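PDB 3QWX: cell death abnormality protein 2 from Caenorhabditis elegans, which acts as a CRK-family signalling adaptor, required for cell migration and engulfment of cell corpses, and is represented here by its SH2 domain and first SH3 domain. Local coordinates for residues F9-F14 with G47-T52; V33-F38 with E55-N60; T52-E55 with N60-C63; C63-E68 with R102-A107; A94-F99 with A107-A112. All blocks are in the same frame, centred on the assembly; numbering follows the deposited sequence.

Interaction 1 (F9-F14 with G47-T52); sequences FEWRSF and GEYSLT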
# COMPACT_ATOMS: atom_id res chain seq x y z
N PHE A 9 7.25 -9.19 3.15
CA PHE A 9 6.15 -9.96 3.71
C PHE A 9 5.02 -9.07 4.25
O PHE A 9 3.86 -9.49 4.36
CB PHE A 9 6.65 -10.96 4.76
CG PHE A 9 7.51 -12.04 4.17
CD1 PHE A 9 6.94 -13.08 3.45
CD2 PHE A 9 8.89 -11.98 4.28
CE1 PHE A 9 7.75 -14.07 2.88
CE2 PHE A 9 9.70 -12.97 3.71
CZ PHE A 9 9.12 -14.00 3.00
N GLU A 10 5.35 -7.82 4.55
CA GLU A 10 4.37 -6.88 5.09
C GLU A 10 3.80 -5.93 4.04
O GLU A 10 3.47 -4.77 4.33
CB GLU A 10 4.98 -6.11 6.25
CG GLU A 10 5.34 -7.00 7.43
CD GLU A 10 4.16 -7.84 7.91
OE1 GLU A 10 3.03 -7.29 7.98
OE2 GLU A 10 4.36 -9.04 8.21
N TRP A 11 3.66 -6.43 2.81
CA TRP A 11 3.24 -5.59 1.69
C TRP A 11 1.82 -5.04 1.80
O TRP A 11 1.49 -4.03 1.16
CB TRP A 11 3.42 -6.34 0.37
CG TRP A 11 2.53 -7.53 0.19
CD1 TRP A 11 2.84 -8.83 0.44
CD2 TRP A 11 1.17 -7.53 -0.28
NE1 TRP A 11 1.78 -9.64 0.14
CE2 TRP A 11 0.74 -8.87 -0.29
CE3 TRP A 11 0.29 -6.52 -0.70
CZ2 TRP A 11 -0.56 -9.23 -0.70
CZ3 TRP A 11 -0.99 -6.89 -1.10
CH2 TRP A 11 -1.40 -8.22 -1.10
N ARG A 12 0.98 -5.69 2.59
CA ARG A 12 -0.40 -5.23 2.77
C ARG A 12 -0.44 -3.87 3.48
O ARG A 12 -1.43 -3.14 3.40
CB ARG A 12 -1.24 -6.29 3.49
CG ARG A 12 -1.56 -7.51 2.60
CD ARG A 12 -2.23 -8.62 3.38
NE ARG A 12 -2.62 -9.77 2.56
CZ ARG A 12 -1.82 -10.76 2.20
NH1 ARG A 12 -0.53 -10.76 2.56
NH2 ARG A 12 -2.28 -11.76 1.45
N SER A 13 0.66 -3.53 4.15
CA SER A 13 0.81 -2.21 4.76
C SER A 13 1.28 -1.13 3.77
O SER A 13 1.26 0.06 4.09
CB SER A 13 1.76 -2.27 5.96
OG SER A 13 1.30 -3.22 6.92
N PHE A 14 1.71 -1.53 2.58
CA PHE A 14 1.89 -0.52 1.52
C PHE A 14 0.96 -0.71 0.32
O PHE A 14 1.27 -0.32 -0.81
CB PHE A 14 3.35 -0.29 1.13
CG PHE A 14 4.17 -1.54 0.95
CD1 PHE A 14 4.08 -2.29 -0.21
CD2 PHE A 14 5.08 -1.92 1.93
CE1 PHE A 14 4.87 -3.43 -0.38
CE2 PHE A 14 5.88 -3.05 1.76
CZ PHE A 14 5.77 -3.81 0.61
N GLY A 47 -9.10 -9.05 -9.81
CA GLY A 47 -8.20 -9.97 -9.13
C GLY A 47 -6.72 -9.79 -9.40
O GLY A 47 -5.92 -10.67 -9.08
N GLU A 48 -6.34 -8.66 -10.01
CA GLU A 48 -4.93 -8.36 -10.18
C GLU A 48 -4.50 -7.20 -9.27
O GLU A 48 -5.34 -6.44 -8.78
CB GLU A 48 -4.59 -8.04 -11.64
CG GLU A 48 -5.13 -9.04 -12.69
CD GLU A 48 -4.52 -10.43 -12.58
OE1 GLU A 48 -4.20 -10.89 -11.46
OE2 GLU A 48 -4.37 -11.08 -13.64
N TYR A 49 -3.20 -7.10 -9.03
CA TYR A 49 -2.65 -5.96 -8.32
C TYR A 49 -1.81 -5.16 -9.29
O TYR A 49 -1.38 -5.66 -10.32
CB TYR A 49 -1.78 -6.39 -7.13
CG TYR A 49 -2.55 -7.01 -5.99
CD1 TYR A 49 -3.52 -6.28 -5.30
CD2 TYR A 49 -2.30 -8.31 -5.59
CE1 TYR A 49 -4.21 -6.85 -4.25
CE2 TYR A 49 -2.99 -8.88 -4.54
CZ TYR A 49 -3.95 -8.15 -3.87
OH TYR A 49 -4.63 -8.72 -2.82
N SER A 50 -1.58 -3.90 -8.94
CA SER A 50 -0.70 -3.05 -9.70
C SER A 50 0.36 -2.53 -8.75
O SER A 50 0.06 -2.15 -7.63
CB SER A 50 -1.46 -1.86 -10.29
OG SER A 50 -2.11 -2.23 -11.49
N LEU A 51 1.60 -2.54 -9.23
CA LEU A 51 2.72 -1.94 -8.54
C LEU A 51 3.02 -0.63 -9.27
O LEU A 51 3.29 -0.64 -10.47
CB LEU A 51 3.93 -2.88 -8.63
CG LEU A 51 5.27 -2.44 -8.05
CD1 LEU A 51 5.21 -2.28 -6.53
CD2 LEU A 51 6.34 -3.43 -8.45
N THR A 52 2.99 0.48 -8.54
CA THR A 52 3.30 1.81 -9.09
C THR A 52 4.58 2.36 -8.45
O THR A 52 4.70 2.39 -7.22
CB THR A 52 2.11 2.81 -8.89
OG1 THR A 52 0.91 2.27 -9.46
CG2 THR A 52 2.40 4.15 -9.57

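Interaction 2 (V33-F38 with E55-N60); sequences VSIGTF and EADEGN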
# COMPACT_ATOMS: atom_id res chain seq x y z
N VAL A 33 9.05 13.32 -4.19
CA VAL A 33 9.10 11.86 -4.09
C VAL A 33 10.40 11.32 -4.70
O VAL A 33 10.73 11.60 -5.85
CB VAL A 33 7.89 11.21 -4.80
CG1 VAL A 33 8.03 9.68 -4.83
CG2 VAL A 33 6.60 11.63 -4.13
N SER A 34 11.14 10.53 -3.91
CA SER A 34 12.44 10.04 -4.36
C SER A 34 12.31 8.82 -5.26
O SER A 34 11.36 8.05 -5.16
CB SER A 34 13.34 9.71 -3.16
OG SER A 34 12.70 8.81 -2.28
N ILE A 35 13.26 8.65 -6.17
CA ILE A 35 13.25 7.49 -7.04
C ILE A 35 13.31 6.22 -6.19
O ILE A 35 14.03 6.17 -5.20
CB ILE A 35 14.38 7.57 -8.08
CG1 ILE A 35 14.09 8.69 -9.09
CG2 ILE A 35 14.52 6.24 -8.81
CD1 ILE A 35 15.30 9.03 -10.00
N GLY A 36 12.54 5.21 -6.56
CA GLY A 36 12.52 3.97 -5.80
C GLY A 36 11.32 3.88 -4.87
O GLY A 36 11.07 2.82 -4.25
N THR A 37 10.59 4.98 -4.73
CA THR A 37 9.37 4.98 -3.92
C THR A 37 8.27 4.25 -4.68
O THR A 37 8.11 4.44 -5.89
CB THR A 37 8.93 6.41 -3.54
OG1 THR A 37 10.06 7.13 -3.04
CG2 THR A 37 7.86 6.41 -2.48
N PHE A 38 7.52 3.40 -3.99
CA PHE A 38 6.51 2.57 -4.65
C PHE A 38 5.30 2.31 -3.76
O PHE A 38 5.34 2.48 -2.53
CB PHE A 38 7.14 1.22 -5.05
CG PHE A 38 7.45 0.34 -3.88
CD1 PHE A 38 8.63 0.49 -3.16
CD2 PHE A 38 6.55 -0.62 -3.47
CE1 PHE A 38 8.91 -0.30 -2.07
CE2 PHE A 38 6.82 -1.43 -2.36
CZ PHE A 38 8.01 -1.26 -1.66
N GLU A 55 10.39 6.01 -10.93
CA GLU A 55 11.61 5.39 -11.45
C GLU A 55 12.55 6.39 -12.09
O GLU A 55 13.71 6.08 -12.38
CB GLU A 55 11.26 4.27 -12.44
CG GLU A 55 10.57 3.08 -11.75
CD GLU A 55 10.52 1.84 -12.61
OE1 GLU A 55 11.60 1.36 -13.04
OE2 GLU A 55 9.41 1.34 -12.83
N ALA A 56 12.07 7.61 -12.31
CA ALA A 56 12.89 8.65 -12.91
C ALA A 56 12.39 10.02 -12.47
O ALA A 56 11.25 10.17 -12.06
CB ALA A 56 12.88 8.52 -14.43
N ASP A 57 13.25 11.03 -12.58
CA ASP A 57 12.84 12.39 -12.29
C ASP A 57 12.22 13.05 -13.52
O ASP A 57 11.15 13.65 -13.44
CB ASP A 57 14.01 13.20 -11.72
CG ASP A 57 14.21 12.95 -10.23
OD1 ASP A 57 13.26 12.46 -9.57
OD2 ASP A 57 15.32 13.23 -9.71
N GLU A 58 12.89 12.92 -14.66
CA GLU A 58 12.38 13.42 -15.93
C GLU A 58 11.58 12.31 -16.59
O GLU A 58 12.14 11.24 -16.88
CB GLU A 58 13.55 13.78 -16.87
CG GLU A 58 14.79 14.31 -16.16
CD GLU A 58 16.02 14.33 -17.05
OE1 GLU A 58 15.87 14.09 -18.27
OE2 GLU A 58 17.13 14.58 -16.53
N GLY A 59 10.29 12.55 -16.83
CA GLY A 59 9.40 11.54 -17.40
C GLY A 59 10.14 10.82 -18.50
O GLY A 59 10.92 11.47 -19.20
N ASN A 60 9.94 9.52 -18.69
CA ASN A 60 8.92 8.66 -18.06
C ASN A 60 9.09 8.45 -16.54
O ASN A 60 9.74 7.50 -16.11
CB ASN A 60 8.97 7.32 -18.79
CG ASN A 60 8.01 6.29 -18.23
OD1 ASN A 60 7.09 6.61 -17.48
ND2 ASN A 60 8.22 5.04 -18.60

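Interaction 3 (T52-E55 with N60-C63); sequences TVRE and NAVC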
# COMPACT_ATOMS: atom_id res chain seq x y z
N THR A 52 2.99 0.48 -8.54
CA THR A 52 3.30 1.81 -9.09
C THR A 52 4.58 2.36 -8.45
O THR A 52 4.70 2.39 -7.22
CB THR A 52 2.11 2.81 -8.89
OG1 THR A 52 0.91 2.27 -9.46
CG2 THR A 52 2.40 4.15 -9.57
N VAL A 53 5.53 2.80 -9.29
CA VAL A 53 6.88 3.16 -8.85
C VAL A 53 7.37 4.47 -9.50
O VAL A 53 7.19 4.69 -10.69
CB VAL A 53 7.91 2.04 -9.21
CG1 VAL A 53 9.19 2.20 -8.40
CG2 VAL A 53 7.33 0.67 -8.97
N ARG A 54 8.00 5.32 -8.70
CA ARG A 54 8.72 6.48 -9.22
C ARG A 54 10.11 5.99 -9.63
O ARG A 54 10.90 5.58 -8.77
CB ARG A 54 8.85 7.55 -8.12
CG ARG A 54 9.70 8.76 -8.49
CD ARG A 54 9.12 9.56 -9.65
NE ARG A 54 9.80 10.85 -9.77
CZ ARG A 54 9.42 11.96 -9.11
NH1 ARG A 54 8.37 11.92 -8.31
NH2 ARG A 54 10.09 13.10 -9.27
N GLU A 55 10.39 6.01 -10.93
CA GLU A 55 11.61 5.39 -11.45
C GLU A 55 12.55 6.39 -12.09
O GLU A 55 13.71 6.08 -12.38
CB GLU A 55 11.26 4.27 -12.44
CG GLU A 55 10.57 3.08 -11.75
CD GLU A 55 10.52 1.84 -12.61
OE1 GLU A 55 11.60 1.36 -13.04
OE2 GLU A 55 9.41 1.34 -12.83
N ASN A 60 9.94 9.52 -18.69
CA ASN A 60 8.92 8.66 -18.06
C ASN A 60 9.09 8.45 -16.54
O ASN A 60 9.74 7.50 -16.11
CB ASN A 60 8.97 7.32 -18.79
CG ASN A 60 8.01 6.29 -18.23
OD1 ASN A 60 7.09 6.61 -17.48
ND2 ASN A 60 8.22 5.04 -18.60
N ALA A 61 8.51 9.33 -15.73
CA ALA A 61 8.81 9.35 -14.30
C ALA A 61 8.17 8.21 -13.50
O ALA A 61 8.84 7.56 -12.69
CB ALA A 61 8.44 10.70 -13.69
N VAL A 62 6.88 8.01 -13.69
CA VAL A 62 6.15 7.02 -12.91
C VAL A 62 5.71 5.85 -13.78
O VAL A 62 5.11 6.06 -14.83
CB VAL A 62 4.94 7.67 -12.18
CG1 VAL A 62 4.16 6.64 -11.40
CG2 VAL A 62 5.43 8.77 -11.22
N CYS A 63 6.03 4.62 -13.35
CA CYS A 63 5.64 3.41 -14.08
C CYS A 63 4.70 2.51 -13.27
O CYS A 63 4.76 2.47 -12.04
CB CYS A 63 6.88 2.59 -14.49
SG CYS A 63 8.23 3.52 -15.25

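Interaction 4 (C63-E68 with R102-A107); sequences CHYLIE and RVLTEA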
# COMPACT_ATOMS: atom_id res chain seq x y z
N CYS A 63 6.03 4.62 -13.35
CA CYS A 63 5.64 3.41 -14.08
C CYS A 63 4.70 2.51 -13.27
O CYS A 63 4.76 2.47 -12.04
CB CYS A 63 6.88 2.59 -14.49
SG CYS A 63 8.23 3.52 -15.25
N HIS A 64 3.84 1.79 -13.98
CA HIS A 64 2.89 0.86 -13.38
C HIS A 64 3.11 -0.55 -13.93
O HIS A 64 3.36 -0.73 -15.12
CB HIS A 64 1.46 1.30 -13.72
CG HIS A 64 1.15 2.71 -13.31
ND1 HIS A 64 1.48 3.80 -14.07
CD2 HIS A 64 0.52 3.19 -12.21
CE1 HIS A 64 1.07 4.90 -13.46
NE2 HIS A 64 0.48 4.55 -12.33
N TYR A 65 2.98 -1.54 -13.05
CA TYR A 65 3.17 -2.94 -13.42
C TYR A 65 2.02 -3.82 -12.97
O TYR A 65 1.64 -3.80 -11.80
CB TYR A 65 4.47 -3.48 -12.82
CG TYR A 65 5.64 -2.68 -13.26
CD1 TYR A 65 6.32 -2.99 -14.43
CD2 TYR A 65 6.04 -1.57 -12.54
CE1 TYR A 65 7.38 -2.24 -14.86
CE2 TYR A 65 7.09 -0.81 -12.95
CZ TYR A 65 7.76 -1.15 -14.11
OH TYR A 65 8.82 -0.38 -14.52
N LEU A 66 1.49 -4.59 -13.90
CA LEU A 66 0.42 -5.51 -13.58
C LEU A 66 1.05 -6.75 -12.94
O LEU A 66 1.95 -7.36 -13.51
CB LEU A 66 -0.32 -5.91 -14.86
CG LEU A 66 -1.75 -6.43 -14.77
CD1 LEU A 66 -2.04 -7.37 -15.94
CD2 LEU A 66 -2.01 -7.12 -13.46
N ILE A 67 0.59 -7.09 -11.74
CA ILE A 67 1.05 -8.30 -11.07
C ILE A 67 -0.06 -9.33 -11.28
O ILE A 67 -1.12 -9.27 -10.66
CB ILE A 67 1.31 -8.05 -9.57
CG1 ILE A 67 2.43 -7.02 -9.38
CG2 ILE A 67 1.61 -9.38 -8.83
CD1 ILE A 67 2.74 -6.72 -7.93
N GLU A 68 0.20 -10.27 -12.19
CA GLU A 68 -0.81 -11.25 -12.57
C GLU A 68 -0.71 -12.51 -11.74
O GLU A 68 0.38 -13.00 -11.45
CB GLU A 68 -0.68 -11.60 -14.05
CG GLU A 68 -0.58 -10.39 -14.93
CD GLU A 68 -0.44 -10.76 -16.38
OE1 GLU A 68 -1.38 -11.36 -16.93
OE2 GLU A 68 0.61 -10.43 -16.97
N ARG A 102 17.22 -5.58 -8.37
CA ARG A 102 17.12 -5.69 -9.82
C ARG A 102 16.12 -4.61 -10.22
O ARG A 102 15.17 -4.34 -9.48
CB ARG A 102 16.59 -7.09 -10.20
CG ARG A 102 17.29 -7.80 -11.35
CD ARG A 102 18.60 -8.48 -10.92
NE ARG A 102 19.66 -7.53 -10.60
CZ ARG A 102 20.83 -7.43 -11.24
NH1 ARG A 102 21.71 -6.53 -10.84
NH2 ARG A 102 21.12 -8.22 -12.27
N VAL A 103 16.32 -3.96 -11.37
CA VAL A 103 15.39 -2.90 -11.77
C VAL A 103 14.15 -3.45 -12.45
O VAL A 103 14.16 -4.53 -13.05
CB VAL A 103 16.02 -1.86 -12.72
CG1 VAL A 103 17.17 -1.13 -12.02
CG2 VAL A 103 16.46 -2.52 -14.03
N LEU A 104 13.06 -2.68 -12.35
CA LEU A 104 11.86 -2.97 -13.11
C LEU A 104 12.09 -2.44 -14.52
O LEU A 104 12.25 -3.21 -15.46
CB LEU A 104 10.65 -2.33 -12.44
CG LEU A 104 10.34 -3.01 -11.11
CD1 LEU A 104 9.79 -2.04 -10.05
CD2 LEU A 104 9.38 -4.17 -11.35
N THR A 105 12.12 -1.13 -14.64
CA THR A 105 12.35 -0.49 -15.94
C THR A 105 13.61 0.36 -15.84
O THR A 105 14.61 0.09 -16.50
CB THR A 105 11.13 0.36 -16.38
OG1 THR A 105 10.08 -0.51 -16.80
CG2 THR A 105 11.50 1.28 -17.53
N GLU A 106 13.56 1.37 -14.98
CA GLU A 106 14.71 2.23 -14.75
C GLU A 106 15.22 2.18 -13.31
O GLU A 106 16.35 2.57 -13.05
CB GLU A 106 14.41 3.67 -15.14
CG GLU A 106 14.16 3.89 -16.63
CD GLU A 106 15.40 3.60 -17.48
OE1 GLU A 106 16.52 3.76 -16.96
OE2 GLU A 106 15.24 3.22 -18.66
N ALA A 107 14.39 1.71 -12.37
CA ALA A 107 14.79 1.72 -10.96
C ALA A 107 14.33 0.49 -10.16
O ALA A 107 13.44 -0.24 -10.57
CB ALA A 107 14.34 3.00 -10.27

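Interaction 5 (A94-F99 with A107-A112); sequences ALLNHF and ASLLAA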
# COMPACT_ATOMS: atom_id res chain seq x y z
N ALA A 94 8.23 -12.57 -2.65
CA ALA A 94 9.37 -12.98 -3.46
C ALA A 94 9.57 -12.00 -4.61
O ALA A 94 10.69 -11.60 -4.92
CB ALA A 94 9.18 -14.40 -3.98
N LEU A 95 8.46 -11.59 -5.24
CA LEU A 95 8.50 -10.62 -6.33
C LEU A 95 9.07 -9.29 -5.85
O LEU A 95 9.93 -8.72 -6.50
CB LEU A 95 7.09 -10.40 -6.91
CG LEU A 95 6.85 -9.39 -8.05
CD1 LEU A 95 5.58 -9.72 -8.82
CD2 LEU A 95 6.82 -7.95 -7.54
N LEU A 96 8.57 -8.80 -4.72
CA LEU A 96 8.98 -7.50 -4.18
C LEU A 96 10.44 -7.53 -3.74
O LEU A 96 11.18 -6.59 -4.01
CB LEU A 96 8.11 -7.10 -2.99
CG LEU A 96 6.62 -6.82 -3.26
CD1 LEU A 96 5.90 -6.55 -1.96
CD2 LEU A 96 6.44 -5.67 -4.24
N ASN A 97 10.84 -8.59 -3.04
CA ASN A 97 12.25 -8.76 -2.68
C ASN A 97 13.15 -8.71 -3.90
O ASN A 97 14.22 -8.07 -3.90
CB ASN A 97 12.47 -10.09 -1.97
CG ASN A 97 13.93 -10.31 -1.62
OD1 ASN A 97 14.45 -9.68 -0.69
ND2 ASN A 97 14.59 -11.20 -2.35
N HIS A 98 12.73 -9.41 -4.96
CA HIS A 98 13.55 -9.53 -6.16
C HIS A 98 13.89 -8.14 -6.72
O HIS A 98 15.00 -7.90 -7.19
CB HIS A 98 12.81 -10.37 -7.21
CG HIS A 98 13.54 -10.49 -8.51
ND1 HIS A 98 14.49 -11.46 -8.75
CD2 HIS A 98 13.45 -9.77 -9.66
CE1 HIS A 98 14.96 -11.33 -9.97
NE2 HIS A 98 14.34 -10.32 -10.55
N PHE A 99 12.94 -7.22 -6.66
CA PHE A 99 13.14 -5.92 -7.30
C PHE A 99 13.74 -4.87 -6.37
O PHE A 99 13.80 -3.69 -6.70
CB PHE A 99 11.86 -5.44 -8.00
CG PHE A 99 11.54 -6.22 -9.26
CD1 PHE A 99 12.27 -6.01 -10.42
CD2 PHE A 99 10.52 -7.16 -9.28
CE1 PHE A 99 11.99 -6.71 -11.58
CE2 PHE A 99 10.23 -7.89 -10.44
CZ PHE A 99 10.96 -7.65 -11.59
N ALA A 107 14.39 1.71 -12.37
CA ALA A 107 14.79 1.72 -10.96
C ALA A 107 14.33 0.49 -10.16
O ALA A 107 13.44 -0.24 -10.57
CB ALA A 107 14.34 3.00 -10.27
N SER A 108 14.95 0.29 -9.01
CA SER A 108 14.54 -0.74 -8.07
C SER A 108 13.58 -0.19 -7.01
O SER A 108 13.45 1.02 -6.86
CB SER A 108 15.76 -1.32 -7.37
OG SER A 108 16.45 -2.20 -8.23
N LEU A 109 12.92 -1.08 -6.29
CA LEU A 109 12.08 -0.73 -5.15
C LEU A 109 12.93 -0.38 -3.93
O LEU A 109 13.70 -1.22 -3.47
CB LEU A 109 11.17 -1.92 -4.81
CG LEU A 109 10.29 -2.44 -5.95
CD1 LEU A 109 9.39 -3.55 -5.42
CD2 LEU A 109 9.46 -1.30 -6.56
N LEU A 110 12.81 0.84 -3.41
CA LEU A 110 13.66 1.25 -2.30
C LEU A 110 12.83 1.48 -1.04
O LEU A 110 13.20 1.02 0.04
CB LEU A 110 14.45 2.52 -2.64
CG LEU A 110 15.71 2.84 -1.82
CD1 LEU A 110 16.60 3.86 -2.53
CD2 LEU A 110 15.39 3.31 -0.41
N ALA A 111 11.72 2.19 -1.20
CA ALA A 111 10.91 2.59 -0.05
C ALA A 111 9.42 2.62 -0.37
O ALA A 111 9.00 3.12 -1.40
CB ALA A 111 11.36 3.93 0.48
N ALA A 112 8.61 2.08 0.54
CA ALA A 112 7.16 2.15 0.43
C ALA A 112 6.68 3.60 0.57
O ALA A 112 7.13 4.33 1.47
CB ALA A 112 6.52 1.28 1.49

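Interaction 1 (F9-F14 with G47-T52)
Trp11 and Tyr49 form an edge-to-face aromatic pair, the indole turning the rim of its six-membered ring to one face of the phenol ring. The evidence is a centroid separation of 5.3 Å with the planes at 66°, a tilted T-shape. A single indole carbon makes the closest approaches: Trp11 CH2 lies 3.8 Å from Tyr49 CZ and 3.7 Å from Tyr49 OH. That oxygen sits at the indole edge, in its plane. With 86 Å² buried, this is a small van der Waals contact.

Next come the residues around the indole. Its CG stands between the backbone N and the carbonyl carbon (chi1 66°), which carries the ring out of the 3-10 turn toward Tyr49. Arg12 folds back along one indole face, and Trp11 CZ2 lies over the centre of the Arg12 guanidinium, 3.5 Å above its plane. Trp11 CA lies 3.3 Å above one face of the Phe14 ring, toward its rim, and the bond from Phe14 N to Trp11 O shapes the turn.

Further out, Met40 of strand 37-42 touches both side chains, while helix 92-98 packs Leu96 on Trp11 and Ile92 on Tyr49. The pair thus joins the N-terminal 3-10 turn to strand 49-54.

Interaction 2 (V33-F38 with E55-N60)
Ile35 supplies the apolar side of this contact, and each of its outer carbons meets a different part of the chain running through 55-57. Ile35 CG2 reaches the backbone, 3.7 Å from Glu55 O. Ile35 CD1 goes further along, 3.8 Å from Ala56 CA. Ile35 CG1 lies alongside a carboxylate oxygen, 3.9 Å from Asp57 OD1. The branching explains this spread: CG1 is anti to the carbonyl carbon (chi1 -69°) and runs with CD1 toward Ala56 and Asp57, while CG2, anti to the backbone N, is directed at the Glu55 carbonyl. All these are van der Waals contacts, burying 168 Å² in total. The Asp57 carboxylate also forms a long, weak ion pair with Arg54.

Polar bonds shape the Ile35 side from within. Thr37 N donates to Ser34 O at 3.2 Å and closes a type II beta turn that presents Ile35 to the 55-57 chain. Thr37 OG1 reinforces it, reaching Ser34 O at 2.7 Å from the same face of the carbonyl plane.

Gly36 takes the third position of that turn with phi 100°, a backbone shape that calls for glycine. This is a textbook type II turn, leading here into strand 37-42 and covering the connection between strands 49-54 and 62-69 in the SH2 sheet.

Interaction 3 (T52-E55 with N60-C63)
Val53 and Cys63 form the hydrogen-bonded pair of an antiparallel beta hairpin, the one between strands 49-54 and 62-69 in the central sheet of the SH2 domain. Their two backbone bonds are alike: Val53 N to Cys63 O and Cys63 N to Val53 O are each 2.9 Å long, with N-H...O angles of 162° and 164°. A third, Glu55 N to Ala61 O, is 2.8 Å, and it carries the backbone pairing to the point where the strands give way to the turn. Between them, Arg54 and Val62 form a non-hydrogen-bonded pair. Supplementary CA-H...O contacts run from Thr52 CA to Cys63 O and from Val62 CA to Val53 O.

Apolar packing follows the alternation of side chains. Val62 spreads its two methyls: CG1, anti to the backbone N (chi1 178°), meets Thr52 CG2 at 3.6 Å, while CG2 faces the aliphatic Arg54 CD. Arg54 crosses Val62 at about a right angle, bends at chi2, and sends its guanidinium on to the carbonyl oxygens of Leu28, Glu30 and Ala56. Thr52 OG1 bonds to Arg41, whose place in the sequence matches the FLVR arginine of SH2 domains.

Val53 and Cys63 point to the other face of the sheet. There the Glu55 carboxylate, bonded through OE2 to Tyr65, also rests on the cysteine, with Glu55 OE2 3.3 Å from Cys63 CB.

Interaction 4 (C63-E68 with R102-A107)
Tyr65 reaches out of strand 62-69 and is met on two sides by neighbouring residues, Leu104 over its ring face and Thr105 at its hydroxyl edge. Leu104 CD2 stands 4.2 Å from the Tyr65 ring centroid and just 3° off the ring normal, a CH-pi contact centred almost exactly over the face. Leu104 CB comes in lower and nearer the phenolic end, 3.5 Å from Tyr65 CZ, so the leucine leans along the ring from its middle to its oxygen. Thr105 approaches in the ring plane instead. Its OG1, anti to the carbonyl carbon (chi1 -74°), donates to Tyr65 OH across a short 2.6 Å bond. Glu55 joins in twice, its OE2 bonded to that phenolic oxygen and its OE1 to the backbone N of Thr105, Glu106 and Ala107, gripping the very loop that covers Tyr65. The two side-chain bonds hold the oxygen in place, whereas a flip of the ring about its own axis would be hindered by Leu104 over the face. Beside it, Cys63 SG touches Thr105 CB more loosely, at 4.4 Å. A further bond within the loop, Leu104 N to Ala107 O at 3.0 Å, keeps it turned.

Leu104 also rests on Leu51, Val53 and Phe99. With Tyr65 leaning against Ile84, the contact lies between the loop after helix 92-98 and strand 62-69, beside strands 49-54 and 82-84.

Interaction 5 (A94-F99 with A107-A112)
At the C-terminal end of helix 92-98 in the SH2 domain, Phe99 and Leu96 meet the returning chain at Ser108 and Leu109. The one cross-segment hydrogen bond is between backbones: Leu109 N donates to Phe99 O at 2.8 Å with an N-H...O angle of 158°. Phe99 is the first residue off helical backbone angles, so its carbonyl belongs to the helix exit, and the bond ties that exit to the chain leading to strand 111-112. Ser108 CB crowds the same oxygen, at 3.1 Å from Phe99 O, while its hydroxyl turns to Arg102 O.

Leu109 supplies the apolar half. With CG anti to the carbonyl carbon (chi1 -56°), it is directed at the last turn of the helix. Its CD1 lies 3.8 Å from Leu96 CD2, and its CG 4.0 Å from Phe99 CB. The Phe99 ring itself leads elsewhere, with His98 CD2 over the centre of one face, 3.6 Å above the plane.

Leu96 also touches Trp11 and Phe14, and Leu109 packs on Phe38 and Val53. The contact therefore lies between the second helix and the central sheet, the helix-on-sheet packing of an SH2 fold.

All five contacts lie in the SH2 half of the chain and reach one mixed sheet. Along the chain, interactions 1 and 2 alternate, interaction 1 closes before 4 and 5 open, and 4 and 5 alternate in turn. Interactions 2 and 3, at the hairpin end, have centres about 5 Å apart and share Glu55; interaction 4 is centred about 8 Å from interaction 3 and shares Cys63 with it. Interactions 4 and 5 overlap at Ala107, about 9 Å between centres. Interaction 1 sits about 18 Å from interaction 2, yet Phe14 meets Phe38. Glu55, linked to Tyr65 and to backbone N atoms of 105-107, joins the hairpin end to the loop after helix 92-98.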